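Local structure of lysine/ornithine decarboxylase (Vibrio vulnificus, 2PLJ) at residues 308-318 and 367-376; 60-70 and 92-102. The protein catalyses the decarboxylation of lysine and ornithine to cadaverine and putrescine, using pyridoxal phosphate held in a beta/alpha-barrel. All blocks are in the same frame, centred on the assembly; numbering follows the deposited sequence.

Contact 1: residues 308-318 and 367-376; sequences GQAEREGQIWY and ENILLPKLNN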
loop_
_atom_site.group_PDB
_atom_site.type_symbol
_atom_site.label_atom_id
_atom_site.label_comp_id
_atom_site.label_asym_id
_atom_site.label_seq_id
_atom_site.Cartn_x
_atom_site.Cartn_y
_atom_site.Cartn_z
ATOM N N GLY A 308 -16.154 7.623 -13.970
ATOM C CA GLY A 308 -16.629 8.947 -14.372
ATOM C C GLY A 308 -15.471 9.726 -14.962
ATOM O O GLY A 308 -14.353 9.198 -15.148
ATOM N N GLN A 309 -15.746 10.989 -15.229
ATOM C CA GLN A 309 -14.806 11.809 -15.979
ATOM C C GLN A 309 -15.161 13.281 -15.921
ATOM O O GLN A 309 -16.335 13.636 -15.760
ATOM C CB GLN A 309 -14.746 11.340 -17.439
ATOM C CG GLN A 309 -16.111 11.256 -18.159
ATOM C CD GLN A 309 -15.971 10.755 -19.568
ATOM O OE1 GLN A 309 -15.580 11.499 -20.473
ATOM N NE2 GLN A 309 -16.293 9.489 -19.774
ATOM N N ALA A 310 -14.141 14.127 -16.047
ATOM C CA ALA A 310 -14.337 15.584 -16.085
ATOM C C ALA A 310 -13.195 16.253 -16.834
ATOM O O ALA A 310 -12.063 15.771 -16.774
ATOM C CB ALA A 310 -14.415 16.129 -14.660
ATOM N N GLU A 311 -13.486 17.367 -17.513
ATOM C CA GLU A 311 -12.430 18.164 -18.136
ATOM C C GLU A 311 -11.910 19.151 -17.095
ATOM O O GLU A 311 -12.709 19.868 -16.471
ATOM C CB GLU A 311 -12.935 18.894 -19.384
ATOM C CG GLU A 311 -11.791 19.169 -20.367
ATOM C CD GLU A 311 -12.090 20.263 -21.361
ATOM O OE1 GLU A 311 -11.282 21.231 -21.450
ATOM O OE2 GLU A 311 -13.132 20.161 -22.054
ATOM N N ARG A 312 -10.590 19.155 -16.882
ATOM C CA ARG A 312 -9.921 20.013 -15.894
ATOM C C ARG A 312 -8.732 20.701 -16.583
ATOM O O ARG A 312 -7.783 20.035 -16.970
ATOM C CB ARG A 312 -9.424 19.216 -14.668
ATOM C CG ARG A 312 -10.530 18.383 -13.921
ATOM C CD ARG A 312 -10.029 17.608 -12.638
ATOM N NE ARG A 312 -9.558 18.581 -11.650
ATOM C CZ ARG A 312 -10.364 19.284 -10.844
ATOM N NH1 ARG A 312 -11.671 19.037 -10.838
ATOM N NH2 ARG A 312 -9.855 20.215 -10.029
ATOM N N GLU A 313 -8.796 22.021 -16.735
ATOM C CA GLU A 313 -7.693 22.788 -17.353
ATOM C C GLU A 313 -7.221 22.198 -18.695
ATOM O O GLU A 313 -6.009 21.979 -18.893
ATOM C CB GLU A 313 -6.483 22.864 -16.398
ATOM C CG GLU A 313 -6.734 23.506 -15.023
ATOM C CD GLU A 313 -5.482 23.504 -14.120
ATOM O OE1 GLU A 313 -4.595 22.632 -14.270
ATOM O OE2 GLU A 313 -5.381 24.407 -13.258
ATOM N N GLY A 314 -8.160 21.924 -19.598
ATOM C CA GLY A 314 -7.851 21.361 -20.914
ATOM C C GLY A 314 -7.432 19.890 -20.999
ATOM O O GLY A 314 -7.026 19.422 -22.070
ATOM N N GLN A 315 -7.534 19.151 -19.896
ATOM C CA GLN A 315 -7.309 17.701 -19.957
ATOM C C GLN A 315 -8.547 16.951 -19.503
ATOM O O GLN A 315 -9.248 17.437 -18.607
ATOM C CB GLN A 315 -6.140 17.295 -19.068
ATOM C CG GLN A 315 -4.818 17.294 -19.812
ATOM C CD GLN A 315 -3.712 16.732 -18.976
ATOM O OE1 GLN A 315 -3.492 17.204 -17.861
ATOM N NE2 GLN A 315 -2.999 15.705 -19.497
ATOM N N ILE A 316 -8.811 15.788 -20.112
ATOM C CA ILE A 316 -9.913 14.947 -19.671
ATOM C C ILE A 316 -9.383 14.010 -18.594
ATOM O O ILE A 316 -8.484 13.186 -18.862
ATOM C CB ILE A 316 -10.567 14.086 -20.791
ATOM C CG1 ILE A 316 -11.046 14.946 -21.975
ATOM C CG2 ILE A 316 -11.751 13.257 -20.211
ATOM C CD1 ILE A 316 -11.756 14.118 -23.072
ATOM N N TRP A 317 -9.925 14.157 -17.391
ATOM C CA TRP A 317 -9.631 13.212 -16.294
ATOM C C TRP A 317 -10.610 12.035 -16.328
ATOM O O TRP A 317 -11.823 12.242 -16.306
ATOM C CB TRP A 317 -9.759 13.910 -14.946
ATOM C CG TRP A 317 -8.614 14.804 -14.599
ATOM C CD1 TRP A 317 -8.192 15.931 -15.279
ATOM C CD2 TRP A 317 -7.731 14.654 -13.483
ATOM N NE1 TRP A 317 -7.104 16.494 -14.639
ATOM C CE2 TRP A 317 -6.797 15.720 -13.541
ATOM C CE3 TRP A 317 -7.629 13.716 -12.451
ATOM C CZ2 TRP A 317 -5.779 15.883 -12.580
ATOM C CZ3 TRP A 317 -6.620 13.876 -11.491
ATOM C CH2 TRP A 317 -5.702 14.942 -11.574
ATOM N N TYR A 318 -10.069 10.818 -16.398
ATOM C CA TYR A 318 -10.843 9.595 -16.190
ATOM C C TYR A 318 -10.562 9.033 -14.790
ATOM O O TYR A 318 -9.402 8.896 -14.402
ATOM C CB TYR A 318 -10.494 8.535 -17.241
ATOM C CG TYR A 318 -10.754 9.007 -18.662
ATOM C CD1 TYR A 318 -12.064 9.210 -19.109
ATOM C CD2 TYR A 318 -9.695 9.270 -19.546
ATOM C CE1 TYR A 318 -12.339 9.637 -20.412
ATOM C CE2 TYR A 318 -9.950 9.718 -20.862
ATOM C CZ TYR A 318 -11.280 9.888 -21.284
ATOM O OH TYR A 318 -11.562 10.334 -22.558
ATOM N N GLU A 367 -0.237 10.830 -15.245
ATOM C CA GLU A 367 -0.454 12.295 -15.167
ATOM C C GLU A 367 -0.724 12.920 -16.532
ATOM O O GLU A 367 -1.411 13.936 -16.633
ATOM C CB GLU A 367 0.751 13.002 -14.517
ATOM C CG GLU A 367 0.874 12.759 -13.002
ATOM C CD GLU A 367 2.097 13.449 -12.407
ATOM O OE1 GLU A 367 2.469 14.532 -12.917
ATOM O OE2 GLU A 367 2.693 12.903 -11.436
ATOM N N ASN A 368 -0.172 12.325 -17.582
ATOM C CA ASN A 368 -0.336 12.850 -18.930
ATOM C C ASN A 368 -0.282 11.639 -19.843
ATOM O O ASN A 368 0.726 10.921 -19.873
ATOM C CB ASN A 368 0.786 13.858 -19.268
ATOM C CG ASN A 368 0.518 14.635 -20.554
ATOM O OD1 ASN A 368 -0.633 14.866 -20.932
ATOM N ND2 ASN A 368 1.597 15.071 -21.226
ATOM N N ILE A 369 -1.377 11.368 -20.536
ATOM C CA ILE A 369 -1.440 10.245 -21.468
ATOM C C ILE A 369 -2.434 10.567 -22.578
ATOM O O ILE A 369 -3.536 11.075 -22.308
ATOM C CB ILE A 369 -1.828 8.935 -20.724
ATOM C CG1 ILE A 369 -1.860 7.733 -21.684
ATOM C CG2 ILE A 369 -3.138 9.126 -19.958
ATOM C CD1 ILE A 369 -1.847 6.329 -20.952
ATOM N N LEU A 370 -2.048 10.296 -23.825
ATOM C CA LEU A 370 -2.954 10.505 -24.962
ATOM C C LEU A 370 -3.878 9.315 -25.146
ATOM O O LEU A 370 -3.424 8.172 -25.233
ATOM C CB LEU A 370 -2.189 10.779 -26.266
ATOM C CG LEU A 370 -1.287 12.017 -26.295
ATOM C CD1 LEU A 370 -0.443 12.048 -27.563
ATOM C CD2 LEU A 370 -2.096 13.300 -26.154
ATOM N N LEU A 371 -5.176 9.589 -25.169
ATOM C CA LEU A 371 -6.175 8.537 -25.289
ATOM C C LEU A 371 -7.332 8.979 -26.159
ATOM O O LEU A 371 -7.683 10.169 -26.191
ATOM C CB LEU A 371 -6.726 8.141 -23.913
ATOM C CG LEU A 371 -5.822 7.607 -22.797
ATOM C CD1 LEU A 371 -6.668 7.441 -21.549
ATOM C CD2 LEU A 371 -5.158 6.247 -23.152
ATOM N N PRO A 372 -7.959 8.015 -26.854
ATOM C CA PRO A 372 -9.215 8.340 -27.501
ATOM C C PRO A 372 -10.267 8.714 -26.441
ATOM O O PRO A 372 -10.100 8.390 -25.249
ATOM C CB PRO A 372 -9.591 7.041 -28.232
ATOM C CG PRO A 372 -8.815 5.986 -27.594
ATOM C CD PRO A 372 -7.571 6.600 -27.038
ATOM N N LYS A 373 -11.310 9.420 -26.861
ATOM C CA LYS A 373 -12.415 9.731 -25.960
ATOM C C LYS A 373 -13.067 8.440 -25.447
ATOM O O LYS A 373 -13.478 7.588 -26.239
ATOM C CB LYS A 373 -13.457 10.634 -26.643
ATOM C CG LYS A 373 -14.678 10.969 -25.788
ATOM C CD LYS A 373 -14.299 11.694 -24.487
ATOM C CE LYS A 373 -15.531 12.177 -23.710
ATOM N NZ LYS A 373 -16.469 11.110 -23.220
ATOM N N LEU A 374 -13.128 8.312 -24.125
ATOM C CA LEU A 374 -13.756 7.163 -23.475
ATOM C C LEU A 374 -15.082 7.533 -22.830
ATOM O O LEU A 374 -15.239 8.644 -22.313
ATOM C CB LEU A 374 -12.834 6.622 -22.386
ATOM C CG LEU A 374 -11.417 6.244 -22.825
ATOM C CD1 LEU A 374 -10.659 5.791 -21.589
ATOM C CD2 LEU A 374 -11.457 5.173 -23.916
ATOM N N ASN A 375 -16.025 6.595 -22.865
ATOM C CA ASN A 375 -17.270 6.689 -22.109
ATOM C C ASN A 375 -17.122 6.025 -20.735
ATOM O O ASN A 375 -16.273 5.128 -20.550
ATOM C CB ASN A 375 -18.383 5.964 -22.861
ATOM C CG ASN A 375 -18.675 6.579 -24.218
ATOM O OD1 ASN A 375 -18.833 5.865 -25.202
ATOM N ND2 ASN A 375 -18.755 7.897 -24.272
ATOM N N ASN A 376 -17.971 6.415 -19.785
ATOM C CA ASN A 376 -18.012 5.679 -18.524
ATOM C C ASN A 376 -18.273 4.216 -18.835
ATOM O O ASN A 376 -19.079 3.889 -19.741
ATOM C CB ASN A 376 -19.089 6.212 -17.572
ATOM C CG ASN A 376 -18.836 7.656 -17.142
ATOM O OD1 ASN A 376 -17.728 8.197 -17.309
ATOM N ND2 ASN A 376 -19.869 8.290 -16.591
HETATM O O HOH W 1 -9.513 11.015 -23.882
#

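Contact 2: residues 60-70 and 92-102; sequences LDCDVIRQQYR and VVVRTLLAEGA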
loop_
_atom_site.group_PDB
_atom_site.type_symbol
_atom_site.label_atom_id
_atom_site.label_comp_id
_atom_site.label_asym_id
_atom_site.label_seq_id
_atom_site.Cartn_x
_atom_site.Cartn_y
_atom_site.Cartn_z
ATOM N N LEU A 60 -4.676 -13.630 -14.930
ATOM C CA LEU A 60 -3.445 -14.399 -14.752
ATOM C C LEU A 60 -3.403 -15.563 -15.743
ATOM O O LEU A 60 -4.275 -16.442 -15.753
ATOM C CB LEU A 60 -3.394 -14.937 -13.318
ATOM C CG LEU A 60 -2.375 -16.062 -13.057
ATOM C CD1 LEU A 60 -0.946 -15.477 -13.270
ATOM C CD2 LEU A 60 -2.566 -16.596 -11.618
ATOM N N ASP A 61 -2.379 -15.550 -16.587
ATOM C CA ASP A 61 -2.265 -16.581 -17.624
ATOM C C ASP A 61 -1.151 -17.559 -17.226
ATOM O O ASP A 61 0.059 -17.231 -17.320
ATOM C CB ASP A 61 -1.976 -15.941 -18.990
ATOM C CG ASP A 61 -1.904 -16.977 -20.127
ATOM O OD1 ASP A 61 -2.006 -18.197 -19.839
ATOM O OD2 ASP A 61 -1.721 -16.557 -21.305
ATOM N N CYS A 62 -1.540 -18.767 -16.764
ATOM C CA CYS A 62 -0.540 -19.778 -16.336
ATOM C C CYS A 62 0.420 -20.235 -17.444
ATOM O O CYS A 62 1.498 -20.737 -17.159
ATOM C CB CYS A 62 -1.223 -20.999 -15.725
ATOM S SG CYS A 62 -2.084 -20.520 -14.192
ATOM N N ASP A 63 0.008 -20.091 -18.699
ATOM C CA ASP A 63 0.908 -20.421 -19.826
ATOM C C ASP A 63 2.137 -19.515 -19.773
ATOM O O ASP A 63 3.269 -19.934 -20.077
ATOM C CB ASP A 63 0.176 -20.218 -21.161
ATOM C CG ASP A 63 -0.827 -21.319 -21.460
ATOM O OD1 ASP A 63 -0.652 -22.480 -20.995
ATOM O OD2 ASP A 63 -1.768 -21.023 -22.226
ATOM N N VAL A 64 1.929 -18.267 -19.376
ATOM C CA VAL A 64 3.038 -17.297 -19.348
ATOM C C VAL A 64 3.949 -17.598 -18.151
ATOM O O VAL A 64 5.161 -17.522 -18.262
ATOM C CB VAL A 64 2.526 -15.832 -19.350
ATOM C CG1 VAL A 64 3.702 -14.843 -19.183
ATOM C CG2 VAL A 64 1.776 -15.534 -20.669
ATOM N N ILE A 65 3.349 -17.999 -17.026
ATOM C CA ILE A 65 4.136 -18.488 -15.866
ATOM C C ILE A 65 5.103 -19.608 -16.347
ATOM O O ILE A 65 6.317 -19.559 -16.094
ATOM C CB ILE A 65 3.201 -19.021 -14.728
ATOM C CG1 ILE A 65 2.323 -17.875 -14.123
ATOM C CG2 ILE A 65 4.050 -19.740 -13.634
ATOM C CD1 ILE A 65 3.116 -16.688 -13.497
ATOM N N ARG A 66 4.554 -20.595 -17.030
ATOM C CA ARG A 66 5.397 -21.691 -17.554
ATOM C C ARG A 66 6.436 -21.191 -18.578
ATOM O O ARG A 66 7.606 -21.594 -18.513
ATOM C CB ARG A 66 4.521 -22.789 -18.136
ATOM C CG ARG A 66 3.773 -23.593 -17.081
ATOM C CD ARG A 66 3.006 -24.747 -17.749
ATOM N NE ARG A 66 1.829 -24.238 -18.455
ATOM C CZ ARG A 66 0.612 -24.180 -17.926
ATOM N NH1 ARG A 66 0.385 -24.631 -16.681
ATOM N NH2 ARG A 66 -0.379 -23.701 -18.661
ATOM N N GLN A 67 6.006 -20.366 -19.528
ATOM C CA GLN A 67 6.941 -19.796 -20.522
ATOM C C GLN A 67 8.139 -19.112 -19.877
ATOM O O GLN A 67 9.302 -19.300 -20.302
ATOM C CB GLN A 67 6.211 -18.764 -21.376
ATOM C CG GLN A 67 5.326 -19.411 -22.424
ATOM C CD GLN A 67 4.333 -18.427 -23.017
ATOM O OE1 GLN A 67 4.626 -17.221 -23.140
ATOM N NE2 GLN A 67 3.157 -18.933 -23.396
ATOM N N GLN A 68 7.846 -18.263 -18.894
ATOM C CA GLN A 68 8.897 -17.511 -18.215
ATOM C C GLN A 68 9.856 -18.452 -17.455
ATOM O O GLN A 68 11.084 -18.335 -17.581
ATOM C CB GLN A 68 8.286 -16.433 -17.304
ATOM C CG GLN A 68 7.567 -15.341 -18.040
ATOM C CD GLN A 68 8.486 -14.628 -19.023
ATOM O OE1 GLN A 68 8.384 -14.829 -20.246
ATOM N NE2 GLN A 68 9.402 -13.832 -18.507
ATOM N N TYR A 69 9.288 -19.396 -16.704
ATOM C CA TYR A 69 10.117 -20.379 -15.986
ATOM C C TYR A 69 11.032 -21.126 -16.967
ATOM O O TYR A 69 12.245 -21.246 -16.747
ATOM C CB TYR A 69 9.248 -21.385 -15.239
ATOM C CG TYR A 69 10.068 -22.420 -14.506
ATOM C CD1 TYR A 69 10.606 -22.141 -13.252
ATOM C CD2 TYR A 69 10.283 -23.687 -15.059
ATOM C CE1 TYR A 69 11.397 -23.099 -12.579
ATOM C CE2 TYR A 69 11.066 -24.652 -14.377
ATOM C CZ TYR A 69 11.600 -24.342 -13.145
ATOM O OH TYR A 69 12.368 -25.292 -12.478
ATOM N N ARG A 70 10.442 -21.611 -18.056
ATOM C CA ARG A 70 11.199 -22.375 -19.062
ATOM C C ARG A 70 12.298 -21.541 -19.709
ATOM O O ARG A 70 13.398 -22.035 -19.915
ATOM C CB ARG A 70 10.246 -22.937 -20.097
ATOM C CG ARG A 70 9.312 -23.974 -19.480
ATOM C CD ARG A 70 8.290 -24.478 -20.531
ATOM N NE ARG A 70 7.290 -25.357 -19.911
ATOM C CZ ARG A 70 6.234 -25.860 -20.546
ATOM N NH1 ARG A 70 6.016 -25.588 -21.835
ATOM N NH2 ARG A 70 5.394 -26.659 -19.900
ATOM N N VAL A 92 -2.321 -20.536 -7.269
ATOM C CA VAL A 92 -2.301 -21.092 -8.638
ATOM C C VAL A 92 -0.902 -20.998 -9.268
ATOM O O VAL A 92 -0.442 -21.937 -9.916
ATOM C CB VAL A 92 -3.344 -20.437 -9.529
ATOM C CG1 VAL A 92 -3.153 -20.909 -10.990
ATOM C CG2 VAL A 92 -4.741 -20.856 -9.058
ATOM N N VAL A 93 -0.211 -19.899 -9.000
ATOM C CA VAL A 93 1.178 -19.751 -9.466
ATOM C C VAL A 93 2.076 -20.837 -8.815
ATOM O O VAL A 93 2.915 -21.475 -9.486
ATOM C CB VAL A 93 1.704 -18.317 -9.215
ATOM C CG1 VAL A 93 3.227 -18.261 -9.498
ATOM C CG2 VAL A 93 0.895 -17.287 -10.087
ATOM N N VAL A 94 1.908 -21.020 -7.503
ATOM C CA VAL A 94 2.647 -22.055 -6.776
ATOM C C VAL A 94 2.392 -23.450 -7.376
ATOM O O VAL A 94 3.350 -24.202 -7.674
ATOM C CB VAL A 94 2.319 -22.012 -5.252
ATOM C CG1 VAL A 94 2.967 -23.178 -4.522
ATOM C CG2 VAL A 94 2.846 -20.697 -4.659
ATOM N N ARG A 95 1.106 -23.809 -7.536
ATOM C CA ARG A 95 0.761 -25.116 -8.126
ATOM C C ARG A 95 1.348 -25.293 -9.536
ATOM O O ARG A 95 1.906 -26.369 -9.860
ATOM C CB ARG A 95 -0.757 -25.336 -8.181
ATOM C CG ARG A 95 -1.384 -25.554 -6.813
ATOM C CD ARG A 95 -2.727 -26.290 -6.955
ATOM N NE ARG A 95 -3.668 -25.551 -7.798
ATOM C CZ ARG A 95 -4.590 -24.707 -7.337
ATOM N NH1 ARG A 95 -4.679 -24.476 -6.021
ATOM N NH2 ARG A 95 -5.430 -24.104 -8.188
ATOM N N THR A 96 1.218 -24.247 -10.348
ATOM C CA THR A 96 1.686 -24.285 -11.751
ATOM C C THR A 96 3.200 -24.568 -11.802
ATOM O O THR A 96 3.686 -25.418 -12.554
ATOM C CB THR A 96 1.336 -22.951 -12.476
ATOM O OG1 THR A 96 -0.091 -22.837 -12.652
ATOM C CG2 THR A 96 2.049 -22.856 -13.840
ATOM N N LEU A 97 3.932 -23.844 -10.963
ATOM C CA LEU A 97 5.398 -23.974 -10.873
ATOM C C LEU A 97 5.832 -25.294 -10.258
ATOM O O LEU A 97 6.775 -25.940 -10.739
ATOM C CB LEU A 97 5.948 -22.785 -10.108
ATOM C CG LEU A 97 5.888 -21.487 -10.911
ATOM C CD1 LEU A 97 6.289 -20.386 -9.944
ATOM C CD2 LEU A 97 6.786 -21.525 -12.214
ATOM N N LEU A 98 5.128 -25.727 -9.211
ATOM C CA LEU A 98 5.415 -27.042 -8.640
ATOM C C LEU A 98 5.326 -28.138 -9.737
ATOM O O LEU A 98 6.199 -29.022 -9.854
ATOM C CB LEU A 98 4.446 -27.344 -7.493
ATOM C CG LEU A 98 4.593 -28.709 -6.796
ATOM C CD1 LEU A 98 5.946 -28.807 -6.069
ATOM C CD2 LEU A 98 3.408 -28.905 -5.840
ATOM N N ALA A 99 4.260 -28.080 -10.533
ATOM C CA ALA A 99 4.024 -29.092 -11.554
ATOM C C ALA A 99 5.130 -29.031 -12.623
ATOM O O ALA A 99 5.488 -30.044 -13.240
ATOM C CB ALA A 99 2.638 -28.878 -12.175
ATOM N N GLU A 100 5.663 -27.826 -12.832
ATOM C CA GLU A 100 6.686 -27.572 -13.827
ATOM C C GLU A 100 8.093 -28.043 -13.365
ATOM O O GLU A 100 9.006 -28.232 -14.182
ATOM C CB GLU A 100 6.599 -26.080 -14.206
ATOM C CG GLU A 100 7.381 -25.641 -15.408
ATOM C CD GLU A 100 6.978 -26.265 -16.750
ATOM O OE1 GLU A 100 5.831 -26.734 -16.986
ATOM O OE2 GLU A 100 7.897 -26.304 -17.588
ATOM N N GLY A 101 8.262 -28.262 -12.060
ATOM C CA GLY A 101 9.530 -28.736 -11.485
ATOM C C GLY A 101 10.293 -27.674 -10.685
ATOM O O GLY A 101 11.439 -27.915 -10.258
ATOM N N ALA A 102 9.651 -26.533 -10.444
ATOM C CA ALA A 102 10.286 -25.425 -9.744
ATOM C C ALA A 102 10.502 -25.734 -8.273
ATOM O O ALA A 102 9.810 -26.579 -7.708
ATOM C CB ALA A 102 9.446 -24.139 -9.853
HETATM O O HOH W 2 2.118 -26.240 -14.653
#

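Contact 1: residues 308-318 and 367-376
Side chains of a beta hairpin in the C-terminal beta domain meet a strand and the loop after it here, chiefly through Tyr-318, Gln-309, Leu-374 and Lys-373. The hairpin, 308-318, reverses through a type I' turn from Arg-312 to Gln-315, and segment 367-376 passes across one face of it. Tyr-318 suits the centre because it offers both a flat ring and a polar end. Leu-374 CD1 sits over the middle of one face of the Tyr-318 ring, 4.0 Å from the centroid, a CH-pi contact, while CG2 of Ile-316 lies against the opposite face toward the rim. Tyr-318 OH accepts a nearly straight bond from Leu-374 N (3.0 Å, N-H...O 168°) and also meets a water that donates to Leu-371 O.

Gln-309 has CG tucked between the backbone N and the carbonyl carbon (chi1 53°), and the chain runs extended beyond it, putting the amide at the loop. Gln-309 NE2 donates twice, to Leu-374 O at 2.9 Å and to Asn-376 OD1 at 3.1 Å; the latter oxygen lies in the Gln-309 amide plane, whereas NE2 stands above the Asn-376 carbonyl plane. Gln-309 OE1 accepts from Lys-373 NZ at 2.9 Å. Lys-373, bent at chi2 and chi4, folds back to donate to Leu-374 O as well, from the face opposite Gln-309. Asn-376 ND2 donates to Asn-154 OD1 of the second subunit. An amide, donating and accepting at once, thus fixes an irregular loop, and the lysine charge would probably polarise both oxygens it meets.

Contact 2: residues 60-70 and 92-102
Helices 62-70 and 92-100 pack side by side in the pyridoxal-binding beta/alpha-barrel domain, their axes 9.8 Å apart and crossing at -46°. The tight part is apolar. Branched Ile-65 fits between neighbours on the other helix: Ile-65 CG2 lies 3.6 Å from Leu-97 CD2 and also touches Thr-96 CG2, while CD1 reaches Val-93 CG2. Leu-60, in the strand leading to the first helix, extends this layer onto Val-93, and the small Cys-62 brings SG to 3.4 Å from Val-92 CG1. Thr-96 can sit in such a place because its OG1 donates to Val-92 O, one turn back, leaving CG2 for the packing. At the other end the Tyr-69 ring, with CG swung opposite the backbone N (chi1 179°), lies against Leu-97, Glu-100 CG and Ala-102 CB, where the second helix ends in a Schellman motif at Gly-101.

Arg-66, bent at chi3, forms a buried polar seam: NH2 makes a salt bridge with Asp-63 OD1 and donates to Asn-408 O, while NH1 bonds Glu-409 O and a water that donates to Thr-96 O. The solvent side is looser. There exposed Arg-70 stretches to partly exposed Glu-100 and grips it side-on: Arg-70 NE meets Glu-100 OE2 at 2.6 Å from above the carboxylate plane, whereas Arg-70 NH2 meets Glu-100 OE1 at 2.9 Å on the syn side, tilted 25° from that plane.

In the fold
From the N terminus the chain reaches contact 2 first: strand 57-61 leads into helix 62-75, and the contact closes a short loop containing strand 79-84 before helix 91-100. It thus joins two helices of the barrel domain against strands 79-84 and 103-106 of the parallel barrel sheet. The chain then completes that barrel and enters strand 300-312, whose hairpin with 315-320 opens contact 1; this closes a loop of 48 residues on 367-376. The two contacts are in series, neither nested nor crossed, with centres about 38 Å apart. Strand 57-61 lies antiparallel to strand 300-312, so one mixed sheet links the two places, and contact 1 also borders the second subunit, which Arg-312 and Asn-376 bond.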